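Local structure of aminoglycoside 6-adenylyltransferase (Bacillus subtilis, 2PBE) at residues S5-M10 / N213-K218; I187-L192 / S231-N236. The protein transfers the adenylyl group of ATP, or the guanylyl group of GTP, to the 6-hydroxyl of streptomycin, giving the bacterium resistance to this antibiotic. All blocks are in the same frame, centred on the assembly; numbering follows the deposited sequence.

Interaction 1: residues S5-M10 / N213-K218; sequences SEQEMM and NYKFMK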
# COMPACT_ATOMS: atom_id res chain seq x y z
N SER A 5 -2.89 -17.38 -6.14
CA SER A 5 -3.83 -16.76 -5.20
C SER A 5 -4.16 -15.32 -5.60
O SER A 5 -3.48 -14.71 -6.42
CB SER A 5 -3.23 -16.75 -3.79
OG SER A 5 -2.13 -15.85 -3.71
N GLU A 6 -5.21 -14.78 -4.98
CA GLU A 6 -5.63 -13.41 -5.25
C GLU A 6 -4.52 -12.47 -4.82
O GLU A 6 -4.44 -11.34 -5.27
CB GLU A 6 -6.95 -13.10 -4.52
CG GLU A 6 -7.00 -13.53 -3.05
CD GLU A 6 -7.39 -15.01 -2.84
OE1 GLU A 6 -6.49 -15.90 -2.89
OE2 GLU A 6 -8.60 -15.28 -2.63
N GLN A 7 -3.66 -12.97 -3.94
CA GLN A 7 -2.54 -12.19 -3.47
C GLN A 7 -1.49 -12.13 -4.58
O GLN A 7 -1.10 -11.04 -5.00
CB GLN A 7 -1.95 -12.85 -2.22
CG GLN A 7 -0.74 -12.15 -1.64
CD GLN A 7 -0.95 -10.65 -1.47
OE1 GLN A 7 -2.02 -10.22 -1.01
NE2 GLN A 7 0.05 -9.85 -1.84
N GLU A 8 -1.07 -13.29 -5.06
CA GLU A 8 -0.06 -13.38 -6.11
C GLU A 8 -0.46 -12.64 -7.38
O GLU A 8 0.39 -12.00 -8.01
CB GLU A 8 0.21 -14.85 -6.45
CG GLU A 8 0.64 -15.70 -5.25
CD GLU A 8 0.93 -17.16 -5.62
OE1 GLU A 8 -0.03 -17.90 -5.95
OE2 GLU A 8 2.11 -17.55 -5.58
N MSE A 9 -1.74 -12.72 -7.74
CA MSE A 9 -2.22 -12.06 -8.94
C MSE A 9 -2.11 -10.56 -8.82
O MSE A 9 -1.60 -9.90 -9.72
CB MSE A 9 -3.68 -12.44 -9.21
CG MSE A 9 -3.89 -13.89 -9.68
SE MSE A 9 -2.80 -14.39 -11.23
CE MSE A 9 -3.70 -13.36 -12.58
N MSE A 10 -2.60 -10.03 -7.71
CA MSE A 10 -2.56 -8.60 -7.48
C MSE A 10 -1.14 -8.09 -7.47
O MSE A 10 -0.87 -6.99 -7.96
CB MSE A 10 -3.22 -8.22 -6.16
CG MSE A 10 -4.73 -8.35 -6.17
SE MSE A 10 -5.58 -7.53 -7.73
CE MSE A 10 -4.62 -5.85 -7.79
N ASN A 213 -5.71 -5.23 4.70
CA ASN A 213 -4.74 -5.78 5.65
C ASN A 213 -3.28 -5.62 5.22
O ASN A 213 -2.46 -6.54 5.39
CB ASN A 213 -5.02 -7.26 5.96
CG ASN A 213 -6.12 -7.42 6.99
OD1 ASN A 213 -7.31 -7.42 6.65
ND2 ASN A 213 -5.74 -7.55 8.26
N TYR A 214 -2.98 -4.45 4.67
CA TYR A 214 -1.62 -4.09 4.26
C TYR A 214 -0.93 -5.12 3.36
O TYR A 214 0.30 -5.23 3.36
CB TYR A 214 -0.78 -3.83 5.54
CG TYR A 214 -1.58 -3.21 6.68
CD1 TYR A 214 -1.97 -1.84 6.64
CD2 TYR A 214 -2.07 -4.00 7.76
CE1 TYR A 214 -2.82 -1.27 7.64
CE2 TYR A 214 -2.94 -3.45 8.76
CZ TYR A 214 -3.31 -2.09 8.70
OH TYR A 214 -4.18 -1.56 9.64
N LYS A 215 -1.72 -5.85 2.58
CA LYS A 215 -1.21 -6.89 1.69
C LYS A 215 -0.22 -6.43 0.61
O LYS A 215 0.53 -7.24 0.07
CB LYS A 215 -2.38 -7.65 1.03
CG LYS A 215 -3.34 -6.78 0.22
CD LYS A 215 -4.72 -7.43 0.12
CE LYS A 215 -4.83 -8.47 -0.98
NZ LYS A 215 -4.99 -7.81 -2.30
N PHE A 216 -0.21 -5.14 0.29
CA PHE A 216 0.68 -4.61 -0.75
C PHE A 216 2.00 -4.03 -0.26
O PHE A 216 2.84 -3.65 -1.06
CB PHE A 216 -0.03 -3.54 -1.58
CG PHE A 216 -1.28 -4.00 -2.25
CD1 PHE A 216 -1.31 -5.21 -2.96
CD2 PHE A 216 -2.43 -3.20 -2.20
CE1 PHE A 216 -2.49 -5.64 -3.63
CE2 PHE A 216 -3.64 -3.60 -2.86
CZ PHE A 216 -3.66 -4.82 -3.58
N MSE A 217 2.18 -3.97 1.05
CA MSE A 217 3.39 -3.39 1.61
C MSE A 217 4.72 -4.05 1.27
O MSE A 217 5.75 -3.36 1.21
CB MSE A 217 3.23 -3.26 3.13
CG MSE A 217 2.35 -2.09 3.53
SE MSE A 217 2.88 -0.42 2.66
CE MSE A 217 4.22 0.24 3.89
N LYS A 218 4.72 -5.37 1.06
CA LYS A 218 5.95 -6.06 0.71
C LYS A 218 6.38 -5.58 -0.66
O LYS A 218 7.57 -5.64 -1.03
CB LYS A 218 5.74 -7.58 0.69
CG LYS A 218 7.03 -8.34 0.81
CD LYS A 218 6.80 -9.83 0.68
CE LYS A 218 8.03 -10.61 1.12
NZ LYS A 218 9.28 -10.08 0.48
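The side-chain amide of Gln-7 lies alongside Lys-215, the two side chains running past each other in opposite directions. Its NE2 gives a weak, bent hydrogen bond to the backbone O of Lys-215 (3.3 Å, 134° at the hydrogen). The lysine side chain, folded back by bends at chi3 and chi4, curls round the other end of the amide, so that OE1 of Gln-7 lies 3.3 Å from both CB and CE of Lys-215. With CG of Gln-7 anti to the backbone N (chi1 179°) and a bend at chi2 (49°), the amide is carried toward the turn. Beside this polar pair, CB of selenomethionine Met-10 meets the Phe-216 ring at its edge, 3.7 Å from CE1, while CG of Lys-215 sits over one ring face. Further out, Asp-11 takes a second weak bond from Gln-7 NE2, and Met-10 also packs on Tyr-45 and Ile-47 of strand 45-51. OG of Ser-5 accepts from Glu-8 N (3.1 Å), and OE1 of Glu-8 accepts from Ser-5 N through its anti lone pair (2.9 Å). This capping box opens helix 6-19, whose start meets the type I beta turn Tyr-214 to Met-217 through Gln-7 and Met-10: a capped helix start packed against a turn.

Interaction 2: residues I187-L192 / S231-N236; sequences IVRPNL and STYSVN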
# COMPACT_ATOMS: atom_id res chain seq x y z
N ILE A 187 -3.18 -1.53 16.05
CA ILE A 187 -2.99 -0.09 15.96
C ILE A 187 -1.55 0.40 15.90
O ILE A 187 -1.18 1.14 14.99
CB ILE A 187 -3.74 0.61 17.12
CG1 ILE A 187 -5.23 0.26 17.04
CG2 ILE A 187 -3.54 2.12 17.07
CD1 ILE A 187 -6.00 0.50 18.33
N VAL A 188 -0.75 -0.01 16.87
CA VAL A 188 0.63 0.44 16.93
C VAL A 188 1.42 0.11 15.68
O VAL A 188 1.87 1.03 15.00
CB VAL A 188 1.31 -0.14 18.16
CG1 VAL A 188 2.78 0.23 18.19
CG2 VAL A 188 0.59 0.39 19.40
N ARG A 189 1.60 -1.18 15.37
CA ARG A 189 2.34 -1.58 14.18
C ARG A 189 1.72 -1.02 12.90
O ARG A 189 2.44 -0.60 12.00
CB ARG A 189 2.45 -3.10 14.07
CG ARG A 189 3.40 -3.55 12.98
CD ARG A 189 3.46 -5.06 12.82
NE ARG A 189 4.06 -5.75 13.96
CZ ARG A 189 3.38 -6.52 14.81
NH1 ARG A 189 2.07 -6.71 14.63
NH2 ARG A 189 4.01 -7.12 15.81
N PRO A 190 0.37 -1.01 12.80
CA PRO A 190 -0.19 -0.46 11.56
C PRO A 190 0.17 1.02 11.34
O PRO A 190 0.25 1.47 10.19
CB PRO A 190 -1.69 -0.70 11.72
CG PRO A 190 -1.72 -2.00 12.46
CD PRO A 190 -0.65 -1.80 13.52
N ASN A 191 0.40 1.76 12.41
CA ASN A 191 0.77 3.17 12.23
C ASN A 191 2.25 3.28 11.87
O ASN A 191 2.64 4.17 11.14
CB ASN A 191 0.43 4.00 13.47
CG ASN A 191 -1.01 4.50 13.46
OD1 ASN A 191 -1.91 3.86 14.00
ND2 ASN A 191 -1.23 5.64 12.82
N LEU A 192 3.06 2.36 12.37
CA LEU A 192 4.47 2.34 12.02
C LEU A 192 4.54 2.15 10.50
O LEU A 192 5.32 2.81 9.80
CB LEU A 192 5.18 1.18 12.73
CG LEU A 192 6.52 0.73 12.16
CD1 LEU A 192 7.53 1.90 12.17
CD2 LEU A 192 7.05 -0.44 12.98
N SER A 231 11.06 -7.87 12.08
CA SER A 231 11.63 -7.92 13.42
C SER A 231 10.70 -7.39 14.49
O SER A 231 11.00 -7.50 15.67
CB SER A 231 12.97 -7.18 13.48
OG SER A 231 12.81 -5.79 13.29
N THR A 232 9.57 -6.81 14.08
CA THR A 232 8.62 -6.31 15.08
C THR A 232 7.71 -7.44 15.51
O THR A 232 6.82 -7.25 16.33
CB THR A 232 7.73 -5.21 14.53
OG1 THR A 232 6.80 -5.77 13.61
CG2 THR A 232 8.57 -4.15 13.86
N TYR A 233 7.91 -8.61 14.93
CA TYR A 233 7.12 -9.77 15.29
C TYR A 233 8.03 -10.64 16.13
O TYR A 233 9.18 -10.81 15.79
CB TYR A 233 6.72 -10.52 14.02
CG TYR A 233 5.64 -9.81 13.25
CD1 TYR A 233 4.29 -9.96 13.62
CD2 TYR A 233 5.95 -8.97 12.15
CE1 TYR A 233 3.26 -9.29 12.91
CE2 TYR A 233 4.92 -8.29 11.42
CZ TYR A 233 3.57 -8.46 11.82
OH TYR A 233 2.54 -7.79 11.18
N SER A 234 7.54 -11.14 17.25
CA SER A 234 8.36 -12.01 18.09
C SER A 234 7.44 -13.06 18.72
O SER A 234 6.25 -12.80 18.95
CB SER A 234 9.07 -11.23 19.20
OG SER A 234 9.79 -10.12 18.67
N VAL A 235 8.01 -14.23 18.99
CA VAL A 235 7.29 -15.34 19.61
C VAL A 235 6.53 -14.92 20.90
O VAL A 235 6.78 -13.86 21.44
CB VAL A 235 8.27 -16.51 19.92
CG1 VAL A 235 8.96 -16.97 18.64
CG2 VAL A 235 9.30 -16.06 20.94
N ASN A 236 5.59 -15.75 21.35
CA ASN A 236 4.78 -15.46 22.54
C ASN A 236 5.62 -15.31 23.80
O ASN A 236 6.70 -15.91 23.92
CB ASN A 236 3.73 -16.56 22.73
CG ASN A 236 4.35 -17.86 23.20
OD1 ASN A 236 5.20 -18.46 22.51
ND2 ASN A 236 3.94 -18.32 24.40
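Arg-189 and Tyr-233 lie with guanidinium and ring nearly parallel, their planes 16° apart. CZ of Arg-189 stands 3.7 Å from the centroid of the Tyr-233 ring, over the face but displaced toward its rim, a stacked cation-pi pair. The phenol end continues along the arginine, with OH of Tyr-233 3.3 Å from CD of Arg-189. Thr-232 takes the edge of the same guanidinium side-on: NE binds OG1 of Thr-232 (2.8 Å), tilted slightly from the plane, and NH2 binds the backbone O of Thr-232 (2.9 Å, 163° at the hydrogen), which lies in the guanidinium plane. Arg-189 leaves its backbone extended through chi1 and chi2 and turns at chi3 (-67°), presenting edge and face to successive residues. An apolar touch adds to this: CD2 of Leu-192 and CG2 of Thr-232 meet tip to tip at 4.1 Å. OG1 of Thr-232 is also hydrogen-bonded to the backbone O of Leu-229, and Ser-244 of helix 238-263 makes a weak bond to Thr-232 O. Two bonds along one edge and a ring over one face should fix the guanidinium's rotation and probably stabilise its positive charge, with no carboxylate supplied by either segment.

In the fold
Along the chain the segments alternate, 5-10, 187-192, 213-218, 231-236, so the two contacts cross along the chain. Their centres are 19 Å apart, interaction 1 about 9 Å and interaction 2 about 17 Å from the centre of the chain. Interaction 1 joins helix 6-19, packed on strand 45-51 of the mixed sheet, to the loop between strand 207-209 and helix 223-230. Helix 177-204 connects the two: OH of Tyr-214 lies 3.4 Å from CB of Pro-190. Interaction 1 thus bridges the sheet-bearing N-terminal part, consistent with a nucleotidyltransferase fold, and the loop leading into the later helices, whereas interaction 2 ties helix 177-204 to the loop between helices 223-230 and 238-263, inside the helical part.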